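Local structure of BsaWI endonuclease (Geobacillus stearothermophilus, 4ZSF) at residues His89-Glu92 with Glu93-Lys96; Ser101-Glu105 with Tyr106-Ile110. The protein is a restriction endonuclease of the PD-(D/E)XK nuclease superfamily that binds DNA and probably cleaves it with the help of a metal ion. All blocks are in the same frame, centred on the assembly; numbering follows the deposited sequence.

Contact 1: residues His89-Glu92 with Glu93-Lys96. With nucleotides of chain B.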
ATOM      1  N   HIS A  89       4.182  15.231  -0.936  1.00 15.60           N
ATOM      2  CA  HIS A  89       5.404  15.999  -0.654  1.00 15.41           C
ATOM      3  C   HIS A  89       5.156  17.472  -0.894  1.00 15.42           C
ATOM      4  O   HIS A  89       5.605  18.309  -0.101  1.00 17.14           O
ATOM      5  CB  HIS A  89       6.568  15.494  -1.510  1.00 20.01           C
ATOM      6  CG  HIS A  89       6.890  14.056  -1.247  1.00 24.21           C
ATOM      7  ND1 HIS A  89       7.641  13.268  -2.105  1.00 25.62           N
ATOM      8  CD2 HIS A  89       6.547  13.260  -0.199  1.00 29.43           C
ATOM      9  CE1 HIS A  89       7.739  12.044  -1.602  1.00 26.73           C
ATOM     10  NE2 HIS A  89       7.078  12.011  -0.454  1.00 31.31           N
ATOM     11  N   ALA A  90       4.532  17.807  -2.020  1.00 16.99           N
ATOM     12  CA  ALA A  90       4.253  19.220  -2.304  1.00 16.87           C
ATOM     13  C   ALA A  90       3.429  19.833  -1.163  1.00 15.52           C
ATOM     14  O   ALA A  90       3.662  20.988  -0.789  1.00 16.25           O
ATOM     15  CB  ALA A  90       3.481  19.426  -3.666  1.00 17.40           C
ATOM     16  N   PHE A  91       2.429  19.085  -0.676  1.00 17.62           N
ATOM     17  CA  PHE A  91       1.551  19.658   0.385  1.00 15.52           C
ATOM     18  C   PHE A  91       2.341  19.867   1.704  1.00 15.31           C
ATOM     19  O   PHE A  91       2.231  20.916   2.340  1.00 18.13           O
ATOM     20  CB  PHE A  91       0.378  18.719   0.590  1.00 17.34           C
ATOM     21  CG  PHE A  91      -0.645  19.247   1.589  1.00 18.28           C
ATOM     22  CD1 PHE A  91      -1.520  20.233   1.219  1.00 22.21           C
ATOM     23  CD2 PHE A  91      -0.742  18.670   2.877  1.00 21.72           C
ATOM     24  CE1 PHE A  91      -2.502  20.704   2.120  1.00 25.75           C
ATOM     25  CE2 PHE A  91      -1.717  19.152   3.769  1.00 22.98           C
ATOM     26  CZ  PHE A  91      -2.552  20.173   3.383  1.00 24.29           C
ATOM     27  N   GLU A  92       3.169  18.893   2.091  1.00 16.90           N
ATOM     28  CA  GLU A  92       4.049  19.092   3.255  1.00 17.77           C
ATOM     29  C   GLU A  92       4.936  20.311   3.119  1.00 17.34           C
ATOM     30  O   GLU A  92       5.162  21.089   4.090  1.00 18.33           O
ATOM     31  CB  GLU A  92       4.932  17.852   3.449  1.00 21.39           C
ATOM     32  CG  GLU A  92       4.081  16.661   3.765  1.00 29.24           C
ATOM     33  CD  GLU A  92       4.775  15.320   3.347  1.00 38.22           C
ATOM     34  OE1 GLU A  92       6.005  15.303   3.078  1.00 35.47           O
ATOM     35  OE2 GLU A  92       4.043  14.313   3.260  1.00 43.54           O
ATOM     36  N   GLU A  93       5.537  20.443   1.928  1.00 18.85           N
ATOM     37  CA  GLU A  93       6.404  21.589   1.667  1.00 16.85           C
ATOM     38  C   GLU A  93       5.627  22.889   1.764  1.00 18.25           C
ATOM     39  O   GLU A  93       6.141  23.940   2.214  1.00 20.02           O
ATOM     40  CB  GLU A  93       7.057  21.416   0.255  1.00 18.56           C
ATOM     41  CG  GLU A  93       8.035  20.217   0.306  1.00 22.40           C
ATOM     42  CD  GLU A  93       8.361  19.579  -1.061  1.00 31.25           C
ATOM     43  OE1 GLU A  93       7.936  20.209  -2.062  1.00 32.49           O
ATOM     44  OE2 GLU A  93       9.002  18.434  -1.117  1.00 31.55           O
ATOM     45  N   MET A  94       4.381  22.846   1.298  1.00 18.00           N
ATOM     46  CA  MET A  94       3.523  24.021   1.366  1.00 19.04           C
ATOM     47  C   MET A  94       3.259  24.434   2.844  1.00 16.80           C
ATOM     48  O   MET A  94       3.299  25.628   3.199  1.00 19.20           O
ATOM     49  CB  MET A  94       2.184  23.738   0.690  1.00 18.39           C
ATOM     50  CG  MET A  94       1.321  24.979   0.686  1.00 20.94           C
ATOM     51  SD  MET A  94      -0.302  24.636  -0.062  1.00 27.20           S
ATOM     52  CE  MET A  94      -1.113  23.985   1.378  1.00 26.56           C
ATOM     53  N   ILE A  95       2.904  23.456   3.679  1.00 17.74           N
ATOM     54  CA  ILE A  95       2.686  23.716   5.086  1.00 16.27           C
ATOM     55  C   ILE A  95       3.958  24.277   5.751  1.00 19.71           C
ATOM     56  O   ILE A  95       3.917  25.225   6.553  1.00 19.62           O
ATOM     57  CB  ILE A  95       2.219  22.420   5.821  1.00 16.65           C
ATOM     58  CG1 ILE A  95       0.894  21.945   5.187  1.00 20.06           C
ATOM     59  CG2 ILE A  95       2.116  22.678   7.352  1.00 20.96           C
ATOM     60  CD1 ILE A  95      -0.251  23.054   5.257  1.00 32.72           C
ATOM     61  N   LYS A  96       5.083  23.671   5.439  1.00 18.27           N
ATOM     62  CA  LYS A  96       6.354  24.159   6.002  1.00 19.21           C
ATOM     63  C   LYS A  96       6.574  25.614   5.590  1.00 21.16           C
ATOM     64  O   LYS A  96       6.950  26.434   6.440  1.00 23.32           O
ATOM     65  CB  LYS A  96       7.519  23.298   5.515  1.00 18.72           C
ATOM     66  CG  LYS A  96       8.921  23.832   5.966  1.00 23.78           C
ATOM     67  CD  LYS A  96      10.017  22.905   5.412  1.00 25.57           C
ATOM     68  CE  LYS A  96      11.386  23.560   5.583  1.00 28.79           C
ATOM     69  NZ  LYS A  96      12.468  22.916   4.778  1.00 30.12           N
TER
ATOM     70  P    DG B  12       9.719  13.860  -5.228  1.00 21.44           P
ATOM     71  OP1  DG B  12       8.961  14.438  -4.079  1.00 22.44           O
ATOM     72  OP2  DG B  12      10.105  14.658  -6.392  1.00 24.59           O
ATOM     73  O5'  DG B  12      11.077  13.263  -4.645  1.00 22.30           O
ATOM     74  C5'  DG B  12      11.099  12.787  -3.314  1.00 28.57           C
ATOM     75  C4'  DG B  12      12.368  11.972  -3.079  1.00 27.95           C
ATOM     76  O4'  DG B  12      12.356  10.820  -3.932  1.00 24.69           O
ATOM     77  C3'  DG B  12      13.654  12.689  -3.361  1.00 32.20           C
ATOM     78  O3'  DG B  12      14.219  12.924  -2.114  1.00 39.60           O
ATOM     79  C2'  DG B  12      14.492  11.679  -4.184  1.00 33.83           C
ATOM     80  C1'  DG B  12      13.678  10.396  -4.075  1.00 26.45           C
ATOM     81  N9   DG B  12      13.735   9.502  -5.251  1.00 29.38           N
ATOM     82  C8   DG B  12      13.645   9.846  -6.591  1.00 27.18           C
ATOM     83  N7   DG B  12      13.694   8.815  -7.399  1.00 27.98           N
ATOM     84  C5   DG B  12      13.803   7.722  -6.529  1.00 28.76           C
ATOM     85  C6   DG B  12      13.959   6.363  -6.810  1.00 25.52           C
ATOM     86  O6   DG B  12      13.982   5.838  -7.890  1.00 27.64           O
ATOM     87  N1   DG B  12      14.074   5.592  -5.647  1.00 26.80           N
ATOM     88  C2   DG B  12      14.064   6.101  -4.378  1.00 27.92           C
ATOM     89  N2   DG B  12      14.200   5.218  -3.369  1.00 32.77           N
ATOM     90  N3   DG B  12      13.942   7.384  -4.100  1.00 27.94           N
ATOM     91  C4   DG B  12      13.828   8.134  -5.218  1.00 29.09           C
TER

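Contact 2: residues Ser101-Glu105 with Tyr106-Ile110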
ATOM      1  N   SER A 101       6.876  31.146   7.757  1.00 25.40           N
ATOM      2  CA  SER A 101       6.834  32.594   7.671  1.00 31.72           C
ATOM      3  C   SER A 101       6.192  33.180   8.920  1.00 29.96           C
ATOM      4  O   SER A 101       6.478  34.297   9.294  1.00 30.89           O
ATOM      5  CB  SER A 101       6.050  33.059   6.435  1.00 38.96           C
ATOM      6  OG  SER A 101       4.690  32.632   6.565  1.00 41.06           O
ATOM      7  N   SER A 102       5.273  32.471   9.530  1.00 26.39           N
ATOM      8  CA  SER A 102       4.660  32.961  10.760  1.00 27.01           C
ATOM      9  C   SER A 102       5.366  32.576  12.036  1.00 27.20           C
ATOM     10  O   SER A 102       5.233  33.278  13.025  1.00 29.05           O
ATOM     11  CB  SER A 102       3.205  32.443  10.861  1.00 32.21           C
ATOM     12  OG  SER A 102       2.363  33.187  10.015  1.00 38.47           O
ATOM     13  N   LEU A 103       5.972  31.384  12.081  1.00 21.33           N
ATOM     14  CA  LEU A 103       6.500  30.850  13.315  1.00 22.32           C
ATOM     15  C   LEU A 103       7.854  31.481  13.685  1.00 22.86           C
ATOM     16  O   LEU A 103       8.261  31.459  14.858  1.00 25.62           O
ATOM     17  CB  LEU A 103       6.670  29.312  13.202  1.00 22.03           C
ATOM     18  CG  LEU A 103       5.393  28.482  13.129  1.00 20.31           C
ATOM     19  CD1 LEU A 103       5.796  27.067  12.573  1.00 19.55           C
ATOM     20  CD2 LEU A 103       4.791  28.328  14.526  1.00 19.30           C
ATOM     21  N   GLU A 104       8.537  31.991  12.666  1.00 25.85           N
ATOM     22  CA  GLU A 104       9.881  32.522  12.772  1.00 31.25           C
ATOM     23  C   GLU A 104       9.933  33.576  13.878  1.00 30.44           C
ATOM     24  O   GLU A 104      10.861  33.571  14.675  1.00 31.51           O
ATOM     25  CB  GLU A 104      10.326  33.125  11.438  1.00 40.06           C
ATOM     26  CG  GLU A 104      11.802  33.551  11.412  1.00 51.16           C
ATOM     27  CD  GLU A 104      12.253  34.046  10.023  1.00 60.51           C
ATOM     28  OE1 GLU A 104      11.600  34.959   9.461  1.00 62.77           O
ATOM     29  OE2 GLU A 104      13.242  33.502   9.481  1.00 64.16           O
ATOM     30  N   GLU A 105       8.921  34.429  13.978  1.00 33.24           N
ATOM     31  CA  GLU A 105       9.012  35.523  14.974  1.00 36.22           C
ATOM     32  C   GLU A 105       8.902  35.025  16.421  1.00 32.94           C
ATOM     33  O   GLU A 105       9.222  35.746  17.369  1.00 32.00           O
ATOM     34  CB  GLU A 105       7.970  36.595  14.693  1.00 41.99           C
ATOM     35  CG  GLU A 105       6.562  36.253  15.003  1.00 46.69           C
ATOM     36  CD  GLU A 105       5.708  37.513  15.247  1.00 54.93           C
ATOM     37  OE1 GLU A 105       6.068  38.334  16.127  1.00 59.49           O
ATOM     38  OE2 GLU A 105       4.673  37.680  14.568  1.00 54.00           O
ATOM     39  N   TYR A 106       8.470  33.777  16.604  1.00 27.80           N
ATOM     40  CA  TYR A 106       8.405  33.194  17.929  1.00 30.59           C
ATOM     41  C   TYR A 106       9.485  32.152  18.175  1.00 28.56           C
ATOM     42  O   TYR A 106       9.339  31.337  19.092  1.00 31.43           O
ATOM     43  CB  TYR A 106       7.044  32.549  18.160  1.00 29.02           C
ATOM     44  CG  TYR A 106       5.869  33.446  17.783  1.00 33.97           C
ATOM     45  CD1 TYR A 106       5.526  34.548  18.572  1.00 33.93           C
ATOM     46  CD2 TYR A 106       5.112  33.187  16.651  1.00 34.61           C
ATOM     47  CE1 TYR A 106       4.441  35.367  18.231  1.00 36.44           C
ATOM     48  CE2 TYR A 106       4.008  33.982  16.307  1.00 37.04           C
ATOM     49  CZ  TYR A 106       3.688  35.077  17.108  1.00 41.68           C
ATOM     50  OH  TYR A 106       2.602  35.850  16.766  1.00 46.50           O
ATOM     51  N   GLY A 107      10.511  32.112  17.327  1.00 27.19           N
ATOM     52  CA  GLY A 107      11.630  31.193  17.562  1.00 27.36           C
ATOM     53  C   GLY A 107      11.359  29.734  17.169  1.00 25.81           C
ATOM     54  O   GLY A 107      12.005  28.834  17.675  1.00 26.05           O
ATOM     55  N   MET A 108      10.382  29.506  16.301  1.00 22.69           N
ATOM     56  CA  MET A 108       9.981  28.143  15.946  1.00 19.96           C
ATOM     57  C   MET A 108      10.156  27.917  14.442  1.00 23.68           C
ATOM     58  O   MET A 108      10.072  28.866  13.636  1.00 21.85           O
ATOM     59  CB  MET A 108       8.519  27.878  16.376  1.00 18.68           C
ATOM     60  CG  MET A 108       8.389  27.788  17.908  1.00 19.28           C
ATOM     61  SD  MET A 108       6.660  27.416  18.338  1.00 23.99           S
ATOM     62  CE  MET A 108       5.960  29.015  18.129  1.00 20.91           C
ATOM     63  N   ARG A 109      10.357  26.653  14.046  1.00 20.92           N
ATOM     64  CA  ARG A 109      10.249  26.334  12.625  1.00 20.74           C
ATOM     65  C   ARG A 109       9.856  24.886  12.452  1.00 22.42           C
ATOM     66  O   ARG A 109      10.121  24.040  13.302  1.00 20.66           O
ATOM     67  CB  ARG A 109      11.558  26.600  11.865  1.00 21.51           C
ATOM     68  CG  ARG A 109      12.727  25.845  12.440  1.00 23.46           C
ATOM     69  CD  ARG A 109      13.947  26.121  11.475  1.00 32.33           C
ATOM     70  NE  ARG A 109      15.189  25.578  12.010  1.00 31.72           N
ATOM     71  CZ  ARG A 109      16.371  25.694  11.395  1.00 36.94           C
ATOM     72  NH1 ARG A 109      16.470  26.375  10.257  1.00 34.92           N
ATOM     73  NH2 ARG A 109      17.469  25.184  11.941  1.00 36.18           N
ATOM     74  N   ILE A 110       9.221  24.657  11.308  1.00 21.57           N
ATOM     75  CA  ILE A 110       8.804  23.372  10.843  1.00 21.91           C
ATOM     76  C   ILE A 110       9.908  22.798   9.976  1.00 23.25           C
ATOM     77  O   ILE A 110      10.506  23.490   9.116  1.00 21.51           O
ATOM     78  CB  ILE A 110       7.482  23.464  10.012  1.00 20.85           C
ATOM     79  CG1 ILE A 110       6.322  23.853  10.951  1.00 21.64           C
ATOM     80  CG2 ILE A 110       7.228  22.190   9.265  1.00 22.74           C
ATOM     81  CD1 ILE A 110       5.036  24.234  10.169  1.00 27.03           C
TER

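Contact 1: residues His89-Glu92 with Glu93-Lys96
Phe91, Met94 and Ile95 meet on the buried flank of the long helix 70-103, where it packs against the sheet of the PD-(D/E)XK nuclease fold. The turn is regular alpha helix: Glu93 N, Met94 N, Ile95 N and Lys96 N bond to the carbonyl oxygens of His89, Ala90, Phe91 and Glu92. On the packed side Phe91 CG stands anti to the backbone N (chi1 -176°), which carries the ring forward along the helix to the next turn. Met94 is bent at chi3, and its methyl CE comes obliquely to the ring at 3.6 Å from Phe91 CE1. Ile95 lays CG1 over one face, toward the rim, 4.1 Å from Phe91 CE2. Phe226 on strand 222-226 touches both Phe91 and Ile95 and closes them in.

The more open, polar part is Glu93 and His89, which face the second subunit and the DNA; Ala90 and Met94 add apolar packing on Ile33 and Met37 of the second subunit. Glu93 CG lies beside its backbone N (chi1 -68°), and the chain runs back over the preceding turn, bringing CG to 3.1 Å from His89 O. Its carboxylate forms salt bridges with Lys30 and Arg34 of the second subunit. A glutamine in place of Glu93 would probably leave those two cations without their countercharge and weaken the hold between subunits. Glu93 OE2 also stops 3.8 Å from His89 CB, while the imidazole beyond leads away toward the DNA backbone. There the phosphate of DG12 of chain B lies at the ring's edge, and His89 ND1 donates to OP1 of DG12 at 2.6 Å with an N-H...O angle of 161°.

Contact 2: residues Ser101-Glu105 with Tyr106-Ile110
A Schellman motif ends helix 70-103 here and turns the chain into strand 108-112, an outermost strand of the sheet within this chain. Met108 N reaches back to Leu103 O at 3.2 Å, and inside that loop Gly107 N bonds to Glu104 O at 3.0 Å. Leu103 O takes a second bond, from Tyr106 N at 2.9 Å; the two donors approach from opposite faces of the carbonyl plane, each about 50° out of it, so one oxygen ties down both the turn and the first residue of the strand. Gly107 is the C-prime residue of the motif, and its positive phi is a backbone shape that favours glycine.

The reversal folds the strand's apolar side chains back on Leu103, whose two methyls divide the work. The Leu103 side chain crosses that of Ile110 at about a right angle, with CD1 3.6 Å from Ile110 CG1, while CD2 meets the methyl end of Met108, 3.8 Å from CE. Strand 146-152, the antiparallel neighbour in the nuclease sheet, adds Ile148 against Leu103 and Val150 against Met108, making this a small core between the helix end and the sheet.

Glu105 and Tyr106 pair differently on the outer side of the turn. Glu105 CG sits between the backbone N and the carbonyl carbon (chi1 73°), and from there the extended chain runs along the tyrosine. Its CG makes a CH-pi contact over the ring centre, 3.6 Å from the Tyr106 centroid, and the carboxylate stacks beyond it with its plane 10° from that of the ring. Ser102 O approaches the same ring obliquely, 3.6 Å from Tyr106 CE2, and Gln247 and Arg250 of helix 243-258 also touch this tyrosine.

How the contacts relate
Both contacts belong to helix 70-103: contact 1 is a turn within it and contact 2 its C-terminal end, with centres 16 Å apart. They meet directly because the strand leaving contact 2 runs back beside the helix, placing Ile110 O 3.5 Å from Lys96 CG and Ile110 CD1 3.9 Å from Ile95 O. Contact 1 faces the DNA and the second subunit, whereas contact 2 touches no other protein chain and stays about 14 Å from the nucleic acid at the nearest atom. Asp239, which binds calcium in a crystal structure of this protein but carries none in this chain here, lies some way off: its side chain is about 10 Å from that of Met94 and about 9 Å from that of Ser102.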